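Local coordinates for phosphoribosylaminoimidazole-succinocarboxamide synthase (Pyrococcus horikoshii, PDB 4O7W), which catalyses the ATP-dependent joining of L-aspartate to the carboxylate of 5-amino-1-(5-phosphoribosyl)imidazole-4-carboxylate, forming SAICAR in de novo purine biosynthesis, at residues 91-96 against 116-121; 168-173 against 200-205; 38-43 against 211-216. All blocks are in the same frame, centred on the assembly; numbering follows the deposited sequence.

Contact 1: 91-96 against 116-121; sequences VVRNVV and IVELYY. With TYD (thymidine-5'-diphosphate), chain B.
Strand 91-93 runs antiparallel to strand 116-121, the axes of these short segments 4.6 Å apart and 157° between their directions. Val-91 with Glu-118 and Arg-93 with Ile-116 are hydrogen-bonded pairs; Val-92 with Val-117 between them is a non-hydrogen-bonded pair, and its side chains face helix 143-165. On the other face Val-91, Arg-93 and Tyr-120 line the site of the bound thymidine diphosphate, with Glu-118 behind Arg-93. Arg-93, bent at chi3, gives NH1 to Glu-118 OE1 at 2.8 Å, close to the guanidinium plane but 33° out of the carboxylate plane, the two planes standing 58° apart. Tyr-120 OH donates to the same OE1 at 2.6 Å from the opposite face of the carboxylate. Val-91 CG2 lies 3.6 Å from Tyr-120 CE2, obliquely to the ring, while the thymine methyl sits over one ring face near its rim. Arg-93 also grips the alpha-phosphate with two nitrogens: NH1 reaches O2A at 2.9 Å and NH2 reaches O1A at 2.6 Å. Glu-118, itself held by Tyr-120 OH, is thus a second-shell residue that positions the guanidinium, and its carboxylate probably balances part of the charge while both terminal nitrogens hold the phosphate.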
loop_
_atom_site.group_PDB
_atom_site.type_symbol
_atom_site.label_atom_id
_atom_site.label_comp_id
_atom_site.label_asym_id
_atom_site.label_seq_id
_atom_site.Cartn_x
_atom_site.Cartn_y
_atom_site.Cartn_z
ATOM N N VAL A 91 3.860 7.786 7.300
ATOM C CA VAL A 91 4.913 8.472 6.567
ATOM C C VAL A 91 4.319 9.571 5.658
ATOM O O VAL A 91 3.389 9.318 4.881
ATOM C CB VAL A 91 5.786 7.470 5.769
ATOM C CG1 VAL A 91 6.806 8.214 4.934
ATOM C CG2 VAL A 91 6.492 6.477 6.716
ATOM N N VAL A 92 4.834 10.788 5.789
ATOM C CA VAL A 92 4.443 11.909 4.936
ATOM C C VAL A 92 5.643 12.273 4.050
ATOM O O VAL A 92 6.768 12.322 4.532
ATOM C CB VAL A 92 4.020 13.137 5.780
ATOM C CG1 VAL A 92 3.503 14.256 4.893
ATOM C CG2 VAL A 92 2.975 12.758 6.817
ATOM N N ARG A 93 5.406 12.477 2.754
ATOM C CA ARG A 93 6.489 12.682 1.788
ATOM C C ARG A 93 6.206 13.918 0.901
ATOM O O ARG A 93 5.134 14.020 0.302
ATOM C CB ARG A 93 6.699 11.402 0.944
ATOM C CG ARG A 93 6.368 10.093 1.693
ATOM C CD ARG A 93 6.709 8.809 0.924
ATOM N NE ARG A 93 8.151 8.621 0.855
ATOM C CZ ARG A 93 8.840 7.585 1.325
ATOM N NH1 ARG A 93 8.256 6.527 1.891
ATOM N NH2 ARG A 93 10.154 7.619 1.213
ATOM N N ASN A 94 7.158 14.856 0.858
ATOM C CA ASN A 94 7.082 16.064 0.012
ATOM C C ASN A 94 7.960 15.956 -1.227
ATOM O O ASN A 94 7.634 16.502 -2.291
ATOM C CB ASN A 94 7.492 17.306 0.808
ATOM C CG ASN A 94 6.678 17.474 2.075
ATOM O OD1 ASN A 94 5.446 17.519 2.022
ATOM N ND2 ASN A 94 7.355 17.535 3.226
ATOM N N VAL A 95 9.086 15.262 -1.066
ATOM C CA VAL A 95 10.088 15.109 -2.103
ATOM C C VAL A 95 10.430 13.618 -2.193
ATOM O O VAL A 95 10.538 12.941 -1.158
ATOM C CB VAL A 95 11.338 15.945 -1.751
ATOM C CG1 VAL A 95 12.515 15.607 -2.657
ATOM C CG2 VAL A 95 11.007 17.437 -1.822
ATOM N N VAL A 96 10.576 13.117 -3.419
ATOM C CA VAL A 96 10.900 11.707 -3.689
ATOM C C VAL A 96 12.287 11.339 -3.150
ATOM O O VAL A 96 13.303 11.990 -3.475
ATOM C CB VAL A 96 10.777 11.384 -5.200
ATOM C CG1 VAL A 96 11.235 9.963 -5.514
ATOM C CG2 VAL A 96 9.334 11.588 -5.655
ATOM N N ILE A 116 2.406 13.025 -0.060
ATOM C CA ILE A 116 1.952 11.636 -0.015
ATOM C C ILE A 116 1.927 11.154 1.436
ATOM O O ILE A 116 2.852 11.411 2.193
ATOM C CB ILE A 116 2.864 10.730 -0.880
ATOM C CG1 ILE A 116 2.638 11.041 -2.361
ATOM C CG2 ILE A 116 2.630 9.255 -0.574
ATOM C CD1 ILE A 116 3.561 10.293 -3.297
ATOM N N VAL A 117 0.863 10.473 1.829
ATOM C CA VAL A 117 0.821 9.829 3.150
ATOM C C VAL A 117 0.804 8.326 2.913
ATOM O O VAL A 117 0.018 7.834 2.097
ATOM C CB VAL A 117 -0.430 10.224 3.969
ATOM C CG1 VAL A 117 -0.347 9.655 5.384
ATOM C CG2 VAL A 117 -0.601 11.736 4.013
ATOM N N GLU A 118 1.675 7.612 3.613
ATOM C CA GLU A 118 1.745 6.154 3.527
ATOM C C GLU A 118 1.596 5.582 4.930
ATOM O O GLU A 118 2.139 6.125 5.908
ATOM C CB GLU A 118 3.064 5.692 2.908
ATOM C CG GLU A 118 3.321 6.188 1.481
ATOM C CD GLU A 118 4.731 5.887 0.992
ATOM O OE1 GLU A 118 5.620 5.594 1.824
ATOM O OE2 GLU A 118 4.966 5.954 -0.232
ATOM N N LEU A 119 0.830 4.508 5.026
ATOM C CA LEU A 119 0.652 3.803 6.286
ATOM C C LEU A 119 1.430 2.500 6.230
ATOM O O LEU A 119 1.289 1.749 5.279
ATOM C CB LEU A 119 -0.820 3.482 6.490
ATOM C CG LEU A 119 -1.756 4.693 6.478
ATOM C CD1 LEU A 119 -3.193 4.193 6.480
ATOM C CD2 LEU A 119 -1.467 5.608 7.661
ATOM N N TYR A 120 2.243 2.251 7.250
ATOM C CA TYR A 120 3.013 1.019 7.374
ATOM C C TYR A 120 2.571 0.319 8.646
ATOM O O TYR A 120 2.499 0.931 9.708
ATOM C CB TYR A 120 4.517 1.300 7.422
ATOM C CG TYR A 120 5.059 1.795 6.105
ATOM C CD1 TYR A 120 5.485 0.898 5.123
ATOM C CD2 TYR A 120 5.113 3.166 5.829
ATOM C CE1 TYR A 120 5.967 1.349 3.904
ATOM C CE2 TYR A 120 5.594 3.631 4.619
ATOM C CZ TYR A 120 6.009 2.726 3.658
ATOM O OH TYR A 120 6.474 3.212 2.463
ATOM N N TYR A 121 2.262 -0.961 8.527
ATOM C CA TYR A 121 1.860 -1.747 9.665
ATOM C C TYR A 121 3.105 -2.172 10.470
ATOM O O TYR A 121 4.002 -2.826 9.940
ATOM C CB TYR A 121 1.051 -2.950 9.160
ATOM C CG TYR A 121 0.758 -4.043 10.179
ATOM C CD1 TYR A 121 0.458 -3.742 11.519
ATOM C CD2 TYR A 121 0.749 -5.383 9.779
ATOM C CE1 TYR A 121 0.175 -4.752 12.433
ATOM C CE2 TYR A 121 0.460 -6.391 10.673
ATOM C CZ TYR A 121 0.188 -6.075 11.986
ATOM O OH TYR A 121 -0.081 -7.099 12.833
HETATM P PA TYD B . 11.278 5.315 3.654
HETATM O O1A TYD B . 11.852 6.016 2.460
HETATM O O2A TYD B . 9.892 4.733 3.473
HETATM O O3A TYD B . 12.181 4.097 4.179
HETATM P PB TYD B . 13.783 3.997 4.354
HETATM O O1B TYD B . 14.402 4.727 3.183
HETATM O O2B TYD B . 14.058 4.697 5.668
HETATM O O3B TYD B . 14.007 2.515 4.423
HETATM O "O5'" TYD B . 11.306 6.332 4.880
HETATM C "C5'" TYD B . 10.534 7.520 4.828
HETATM C "C4'" TYD B . 10.847 8.449 6.002
HETATM O "O4'" TYD B . 10.207 7.946 7.174
HETATM C "C3'" TYD B . 12.337 8.582 6.335
HETATM O "O3'" TYD B . 12.555 9.907 6.809
HETATM C "C2'" TYD B . 12.566 7.640 7.495
HETATM C "C1'" TYD B . 11.190 7.575 8.153
HETATM N N1 TYD B . 10.863 6.232 8.647
HETATM C C2 TYD B . 11.339 5.802 9.923
HETATM O O2 TYD B . 12.034 6.560 10.621
HETATM N N3 TYD B . 11.030 4.582 10.388
HETATM C C4 TYD B . 10.248 3.751 9.664
HETATM O O4 TYD B . 9.950 2.630 10.105
HETATM C C5 TYD B . 9.711 4.171 8.337
HETATM C C5M TYD B . 8.827 3.265 7.499
HETATM C C6 TYD B . 10.068 5.439 7.893
#

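Contact 2: 168-173 against 200-205; sequences GIILVD and WDAKTK. With TYD (thymidine-5'-diphosphate), chain B.
Asp-201 OD2, from the residue paired with Ile-169 (antiparallel, non-hydrogen-bonded), is gripped by Thr-204 twice: the backbone N donates at 2.6 Å nearly in line with the C-O bond, and OG1 at 3.3 Å comes from above the carboxylate plane. This Asx motif turns the chain as strand 197-201 ends, beside its antiparallel neighbour in the sheet. OD1 forms a salt bridge with Arg-230 of helix 220-232; an alanine in place of Asp-201 would probably leave that arginine without its mate and the Thr-204 amide without its acceptor, so that the turn could shift. Ile-170 and Trp-200 make the hydrogen-bonded pair, Ile-170 N to Trp-200 O being 2.7 Å. Two residues along, Ala-202 N reaches Gly-168 O from 44° above the carbonyl plane. Gly-168, at positive phi, closes the preceding helix as the C' residue of a Schellman motif. Ile-170 lays CG1 and CD1 alongside Ala-202, with CD1 3.7 Å from its CA. At the far end of the segment Asp-173 OD1 accepts from the ligand's O3' at 2.7 Å. Val-172 turns CG2 beside its own backbone N (chi1 164° for CG1) and onto the indole of Trp-200: CG2 stands 3.5 Å from the five-membered-ring centroid, 15° off the normal, a CH-pi contact, while Lys-205 O lies over the opposite face toward the rim.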
loop_
_atom_site.group_PDB
_atom_site.type_symbol
_atom_site.label_atom_id
_atom_site.label_comp_id
_atom_site.label_asym_id
_atom_site.label_seq_id
_atom_site.Cartn_x
_atom_site.Cartn_y
_atom_site.Cartn_z
ATOM N N GLY A 168 16.299 27.318 6.013
ATOM C CA GLY A 168 17.117 26.780 4.922
ATOM C C GLY A 168 17.153 25.258 4.897
ATOM O O GLY A 168 18.122 24.661 4.408
ATOM N N ILE A 169 16.110 24.625 5.433
ATOM C CA ILE A 169 16.042 23.153 5.457
ATOM C C ILE A 169 14.786 22.661 4.744
ATOM O O ILE A 169 13.683 23.129 5.007
ATOM C CB ILE A 169 16.114 22.593 6.899
ATOM C CG1 ILE A 169 17.469 22.924 7.528
ATOM C CG2 ILE A 169 15.872 21.082 6.928
ATOM C CD1 ILE A 169 17.420 23.037 9.041
ATOM N N ILE A 170 14.981 21.727 3.827
ATOM C CA ILE A 170 13.894 21.074 3.129
ATOM C C ILE A 170 13.495 19.813 3.876
ATOM O O ILE A 170 14.320 18.921 4.120
ATOM C CB ILE A 170 14.279 20.716 1.683
ATOM C CG1 ILE A 170 14.687 21.992 0.916
ATOM C CG2 ILE A 170 13.113 20.025 0.994
ATOM C CD1 ILE A 170 15.452 21.708 -0.370
ATOM N N LEU A 171 12.227 19.756 4.256
ATOM C CA LEU A 171 11.669 18.561 4.862
ATOM C C LEU A 171 11.245 17.635 3.731
ATOM O O LEU A 171 10.212 17.842 3.091
ATOM C CB LEU A 171 10.498 18.912 5.776
ATOM C CG LEU A 171 9.752 17.751 6.453
ATOM C CD1 LEU A 171 10.641 16.996 7.441
ATOM C CD2 LEU A 171 8.504 18.296 7.136
ATOM N N VAL A 172 12.064 16.623 3.482
ATOM C CA VAL A 172 11.870 15.734 2.351
ATOM C C VAL A 172 10.726 14.741 2.630
ATOM O O VAL A 172 9.810 14.598 1.820
ATOM C CB VAL A 172 13.194 15.011 2.024
ATOM C CG1 VAL A 172 12.973 13.796 1.123
ATOM C CG2 VAL A 172 14.184 15.999 1.415
ATOM N N ASP A 173 10.796 14.079 3.787
ATOM C CA ASP A 173 9.759 13.157 4.257
ATOM C C ASP A 173 10.018 12.901 5.730
ATOM O O ASP A 173 11.027 13.371 6.258
ATOM C CB ASP A 173 9.762 11.837 3.464
ATOM C CG ASP A 173 11.099 11.109 3.526
ATOM O OD1 ASP A 173 11.812 11.230 4.531
ATOM O OD2 ASP A 173 11.429 10.391 2.566
ATOM N N TRP A 200 17.098 18.040 4.072
ATOM C CA TRP A 200 18.127 18.470 3.113
ATOM C C TRP A 200 18.414 19.938 3.224
ATOM O O TRP A 200 17.486 20.751 3.338
ATOM C CB TRP A 200 17.694 18.212 1.678
ATOM C CG TRP A 200 17.616 16.773 1.266
ATOM C CD1 TRP A 200 17.978 15.638 2.005
ATOM C CD2 TRP A 200 17.193 16.262 -0.044
ATOM N NE1 TRP A 200 17.775 14.497 1.272
ATOM C CE2 TRP A 200 17.306 14.800 0.030
ATOM C CE3 TRP A 200 16.720 16.845 -1.219
ATOM C CZ2 TRP A 200 16.960 13.980 -1.042
ATOM C CZ3 TRP A 200 16.380 16.011 -2.292
ATOM C CH2 TRP A 200 16.491 14.610 -2.201
ATOM N N ASP A 201 19.690 20.309 3.148
ATOM C CA ASP A 201 20.040 21.722 3.038
ATOM C C ASP A 201 19.411 22.296 1.768
ATOM O O ASP A 201 19.550 21.701 0.696
ATOM C CB ASP A 201 21.546 21.936 2.968
ATOM C CG ASP A 201 21.890 23.393 2.731
ATOM O OD1 ASP A 201 21.869 24.158 3.706
ATOM O OD2 ASP A 201 22.118 23.780 1.566
ATOM N N ALA A 202 18.731 23.440 1.892
ATOM C CA ALA A 202 18.032 24.055 0.747
ATOM C C ALA A 202 18.973 24.423 -0.410
ATOM O O ALA A 202 18.639 24.206 -1.576
ATOM C CB ALA A 202 17.203 25.261 1.181
ATOM N N LYS A 203 20.146 24.954 -0.083
ATOM C CA LYS A 203 21.108 25.375 -1.108
ATOM C C LYS A 203 21.812 24.193 -1.788
ATOM O O LYS A 203 21.806 24.092 -3.015
ATOM C CB LYS A 203 22.123 26.370 -0.523
ATOM C CG LYS A 203 23.127 26.905 -1.532
ATOM N N THR A 204 22.405 23.299 -1.002
ATOM C CA THR A 204 23.221 22.212 -1.563
ATOM C C THR A 204 22.449 20.919 -1.796
ATOM O O THR A 204 22.903 20.048 -2.537
ATOM C CB THR A 204 24.443 21.894 -0.675
ATOM O OG1 THR A 204 23.994 21.303 0.552
ATOM C CG2 THR A 204 25.243 23.170 -0.385
ATOM N N LYS A 205 21.300 20.789 -1.140
ATOM C CA LYS A 205 20.473 19.572 -1.204
ATOM C C LYS A 205 21.086 18.328 -0.552
ATOM O O LYS A 205 20.657 17.203 -0.830
ATOM C CB LYS A 205 20.017 19.282 -2.636
ATOM C CG LYS A 205 18.902 20.214 -3.057
ATOM C CD LYS A 205 18.695 20.214 -4.552
ATOM C CE LYS A 205 18.379 21.628 -5.012
ATOM N NZ LYS A 205 17.663 22.427 -3.974
HETATM P PA TYD B . 11.278 5.315 3.654
HETATM O O1A TYD B . 11.852 6.016 2.460
HETATM O O2A TYD B . 9.892 4.733 3.473
HETATM O O3A TYD B . 12.181 4.097 4.179
HETATM P PB TYD B . 13.783 3.997 4.354
HETATM O O1B TYD B . 14.402 4.727 3.183
HETATM O O2B TYD B . 14.058 4.697 5.668
HETATM O O3B TYD B . 14.007 2.515 4.423
HETATM O "O5'" TYD B . 11.306 6.332 4.880
HETATM C "C5'" TYD B . 10.534 7.520 4.828
HETATM C "C4'" TYD B . 10.847 8.449 6.002
HETATM O "O4'" TYD B . 10.207 7.946 7.174
HETATM C "C3'" TYD B . 12.337 8.582 6.335
HETATM O "O3'" TYD B . 12.555 9.907 6.809
HETATM C "C2'" TYD B . 12.566 7.640 7.495
HETATM C "C1'" TYD B . 11.190 7.575 8.153
HETATM N N1 TYD B . 10.863 6.232 8.647
HETATM C C2 TYD B . 11.339 5.802 9.923
HETATM O O2 TYD B . 12.034 6.560 10.621
HETATM N N3 TYD B . 11.030 4.582 10.388
HETATM C C4 TYD B . 10.248 3.751 9.664
HETATM O O4 TYD B . 9.950 2.630 10.105
HETATM C C5 TYD B . 9.711 4.171 8.337
HETATM C C5M TYD B . 8.827 3.265 7.499
HETATM C C6 TYD B . 10.068 5.439 7.893
#

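Contact 3: 38-43 against 211-216; sequences KKARFK and DVFRFD. With TYD (thymidine-5'-diphosphate), chain B; PO4 (phosphate ion), chain D.
Lys-38 leaves strand 38-41 toward helix 211-214 and runs past Phe-213 in the opposite sense, joining the antiparallel pair 30-33/38-41 to that short helix. From CB the chain goes out with CG opposite the backbone N (chi1 -175°) and stays extended to the tip. CG packs 3.6 Å from Phe-213 CZ, CD follows near the same atom, and CE lies 3.7 Å from Phe-213 CE1. At the C-terminal end of the helix NZ donates to Phe-213 O at 2.8 Å, nearly along the C=O axis, weakly to Arg-214 O, and to Asp-216 OD1 at 2.9 Å, a salt bridge from above the carboxylate plane. Ala-40 CB touches Phe-213 CE1 at 3.7 Å, and Phe-42 turns its edge to the Phe-213 face in an offset edge-to-face pair, centroids 5.7 Å apart and planes at 78°. Leu-220 of helix 220-232 touches both rings. Arg-214, its CB directed away from the strand, donates NE to O4 of a phosphate ion (2.7 Å), probably from the crystallisation liquor. The ammonium charge is thus shared between a carboxylate and helix-end carbonyls, whose dipoles probably stabilise it, while Arg-214 turns its charge to Asp-211 and the phosphate.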
loop_
_atom_site.group_PDB
_atom_site.type_symbol
_atom_site.label_atom_id
_atom_site.label_comp_id
_atom_site.label_asym_id
_atom_site.label_seq_id
_atom_site.Cartn_x
_atom_site.Cartn_y
_atom_site.Cartn_z
ATOM N N LYS A 38 22.424 -3.197 9.805
ATOM C CA LYS A 38 23.522 -2.248 9.978
ATOM C C LYS A 38 23.389 -1.575 11.348
ATOM O O LYS A 38 22.355 -0.980 11.649
ATOM C CB LYS A 38 23.508 -1.206 8.856
ATOM C CG LYS A 38 24.681 -0.233 8.869
ATOM C CD LYS A 38 24.683 0.642 7.623
ATOM C CE LYS A 38 25.907 1.551 7.572
ATOM N NZ LYS A 38 26.074 2.236 6.251
ATOM N N LYS A 39 24.430 -1.679 12.178
ATOM C CA LYS A 39 24.419 -1.082 13.521
ATOM C C LYS A 39 25.686 -0.288 13.790
ATOM O O LYS A 39 26.770 -0.656 13.344
ATOM C CB LYS A 39 24.283 -2.151 14.608
ATOM C CG LYS A 39 22.957 -2.880 14.668
ATOM C CD LYS A 39 23.074 -4.046 15.635
ATOM C CE LYS A 39 21.991 -5.088 15.406
ATOM N NZ LYS A 39 22.393 -6.398 15.992
ATOM N N ALA A 40 25.540 0.795 14.542
ATOM C CA ALA A 40 26.663 1.604 15.014
ATOM C C ALA A 40 26.196 2.459 16.184
ATOM O O ALA A 40 24.995 2.561 16.451
ATOM C CB ALA A 40 27.219 2.480 13.897
ATOM N N ARG A 41 27.148 3.063 16.883
ATOM C CA ARG A 41 26.846 3.935 18.006
ATOM C C ARG A 41 27.485 5.291 17.771
ATOM O O ARG A 41 28.633 5.370 17.345
ATOM C CB ARG A 41 27.369 3.329 19.307
ATOM C CG ARG A 41 26.946 1.881 19.525
ATOM C CD ARG A 41 27.351 1.369 20.900
ATOM N NE ARG A 41 26.689 2.108 21.973
ATOM C CZ ARG A 41 27.233 3.118 22.650
ATOM N NH1 ARG A 41 28.468 3.525 22.380
ATOM N NH2 ARG A 41 26.538 3.721 23.607
ATOM N N PHE A 42 26.737 6.354 18.041
ATOM C CA PHE A 42 27.256 7.693 17.872
ATOM C C PHE A 42 27.125 8.476 19.166
ATOM O O PHE A 42 26.020 8.822 19.577
ATOM C CB PHE A 42 26.555 8.392 16.706
ATOM C CG PHE A 42 26.781 7.721 15.379
ATOM C CD1 PHE A 42 27.901 8.032 14.609
ATOM C CD2 PHE A 42 25.884 6.767 14.906
ATOM C CE1 PHE A 42 28.114 7.410 13.383
ATOM C CE2 PHE A 42 26.093 6.141 13.683
ATOM C CZ PHE A 42 27.212 6.461 12.920
ATOM N N LYS A 43 28.265 8.727 19.816
ATOM C CA LYS A 43 28.294 9.449 21.083
ATOM C C LYS A 43 27.589 10.775 20.898
ATOM O O LYS A 43 27.920 11.534 19.996
ATOM C CB LYS A 43 29.734 9.657 21.577
ATOM C CG LYS A 43 29.839 10.203 22.997
ATOM N N ASP A 211 20.232 9.389 6.739
ATOM C CA ASP A 211 20.717 8.924 5.422
ATOM C C ASP A 211 22.263 8.970 5.356
ATOM O O ASP A 211 22.894 8.162 4.675
ATOM C CB ASP A 211 20.089 9.731 4.279
ATOM C CG ASP A 211 18.735 9.152 3.798
ATOM O OD1 ASP A 211 18.337 8.023 4.167
ATOM O OD2 ASP A 211 18.063 9.846 3.021
ATOM N N VAL A 212 22.859 9.908 6.088
ATOM C CA VAL A 212 24.315 9.975 6.258
ATOM C C VAL A 212 24.871 8.639 6.784
ATOM O O VAL A 212 25.857 8.137 6.260
ATOM C CB VAL A 212 24.702 11.167 7.163
ATOM C CG1 VAL A 212 26.156 11.081 7.614
ATOM C CG2 VAL A 212 24.428 12.486 6.436
ATOM N N PHE A 213 24.219 8.061 7.795
ATOM C CA PHE A 213 24.580 6.727 8.296
ATOM C C PHE A 213 24.128 5.599 7.371
ATOM O O PHE A 213 24.887 4.665 7.142
ATOM C CB PHE A 213 24.069 6.524 9.735
ATOM C CG PHE A 213 24.047 5.085 10.209
ATOM C CD1 PHE A 213 25.230 4.369 10.422
ATOM C CD2 PHE A 213 22.840 4.458 10.489
ATOM C CE1 PHE A 213 25.203 3.055 10.881
ATOM C CE2 PHE A 213 22.805 3.142 10.943
ATOM C CZ PHE A 213 23.987 2.442 11.141
ATOM N N ARG A 214 22.906 5.680 6.838
ATOM C CA ARG A 214 22.393 4.632 5.944
ATOM C C ARG A 214 23.308 4.407 4.727
ATOM O O ARG A 214 23.581 3.262 4.359
ATOM C CB ARG A 214 20.969 4.948 5.449
ATOM C CG ARG A 214 19.848 4.809 6.471
ATOM C CD ARG A 214 18.514 5.137 5.804
ATOM N NE ARG A 214 17.398 5.222 6.750
ATOM C CZ ARG A 214 16.822 6.355 7.157
ATOM N NH1 ARG A 214 15.826 6.289 8.020
ATOM N NH2 ARG A 214 17.221 7.551 6.708
ATOM N N PHE A 215 23.759 5.498 4.110
ATOM C CA PHE A 215 24.530 5.420 2.863
ATOM C C PHE A 215 25.958 5.969 2.950
ATOM O O PHE A 215 26.560 6.293 1.921
ATOM C CB PHE A 215 23.754 6.090 1.712
ATOM C CG PHE A 215 22.346 5.580 1.562
ATOM C CD1 PHE A 215 22.109 4.258 1.186
ATOM C CD2 PHE A 215 21.259 6.407 1.823
ATOM C CE1 PHE A 215 20.817 3.777 1.068
ATOM C CE2 PHE A 215 19.961 5.930 1.710
ATOM C CZ PHE A 215 19.743 4.612 1.328
ATOM N N ASP A 216 26.488 6.067 4.172
ATOM C CA ASP A 216 27.873 6.491 4.426
ATOM C C ASP A 216 28.227 7.772 3.677
ATOM O O ASP A 216 29.106 7.781 2.816
ATOM C CB ASP A 216 28.860 5.360 4.082
ATOM C CG ASP A 216 28.543 4.067 4.809
ATOM O OD1 ASP A 216 28.330 4.094 6.040
ATOM O OD2 ASP A 216 28.486 3.013 4.150
HETATM P PA TYD B . 11.278 5.315 3.654
HETATM O O1A TYD B . 11.852 6.016 2.460
HETATM O O2A TYD B . 9.892 4.733 3.473
HETATM O O3A TYD B . 12.181 4.097 4.179
HETATM P PB TYD B . 13.783 3.997 4.354
HETATM O O1B TYD B . 14.402 4.727 3.183
HETATM O O2B TYD B . 14.058 4.697 5.668
HETATM O O3B TYD B . 14.007 2.515 4.423
HETATM O "O5'" TYD B . 11.306 6.332 4.880
HETATM C "C5'" TYD B . 10.534 7.520 4.828
HETATM C "C4'" TYD B . 10.847 8.449 6.002
HETATM O "O4'" TYD B . 10.207 7.946 7.174
HETATM C "C3'" TYD B . 12.337 8.582 6.335
HETATM O "O3'" TYD B . 12.555 9.907 6.809
HETATM C "C2'" TYD B . 12.566 7.640 7.495
HETATM C "C1'" TYD B . 11.190 7.575 8.153
HETATM N N1 TYD B . 10.863 6.232 8.647
HETATM C C2 TYD B . 11.339 5.802 9.923
HETATM O O2 TYD B . 12.034 6.560 10.621
HETATM N N3 TYD B . 11.030 4.582 10.388
HETATM C C4 TYD B . 10.248 3.751 9.664
HETATM O O4 TYD B . 9.950 2.630 10.105
HETATM C C5 TYD B . 9.711 4.171 8.337
HETATM C C5M TYD B . 8.827 3.265 7.499
HETATM C C6 TYD B . 10.068 5.439 7.893
HETATM P P PO4 D . 15.768 2.483 8.737
HETATM O O1 PO4 D . 15.726 1.794 10.084
HETATM O O2 PO4 D . 16.340 1.537 7.698
HETATM O O3 PO4 D . 14.379 2.945 8.334
HETATM O O4 PO4 D . 16.664 3.688 8.860
#

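In the fold
Contacts 1 and 2 belong to one antiparallel sheet, where strands 84-93 and 169-180 are neighbours; their centres are 17 Å apart. They touch directly: Asn-94 N lies 2.8 Å from Val-172 O, probably hydrogen-bonded, and Val-95 CG1 packs 3.9 Å from Trp-200 CZ3. Contact 3 is more remote, its centre about 22 Å from that of contact 1 and 20 Å from that of contact 2, and it encloses both along the chain. The thymidine diphosphate draws all three together: contact 1 holds its alpha-phosphate, contact 2 the 3'-hydroxyl of its deoxyribose, and Arg-214 of contact 3 approaches its beta-phosphate. Arg-198 bridges further, pairing with both Asp-173 and Asp-211 and bonding the ligand.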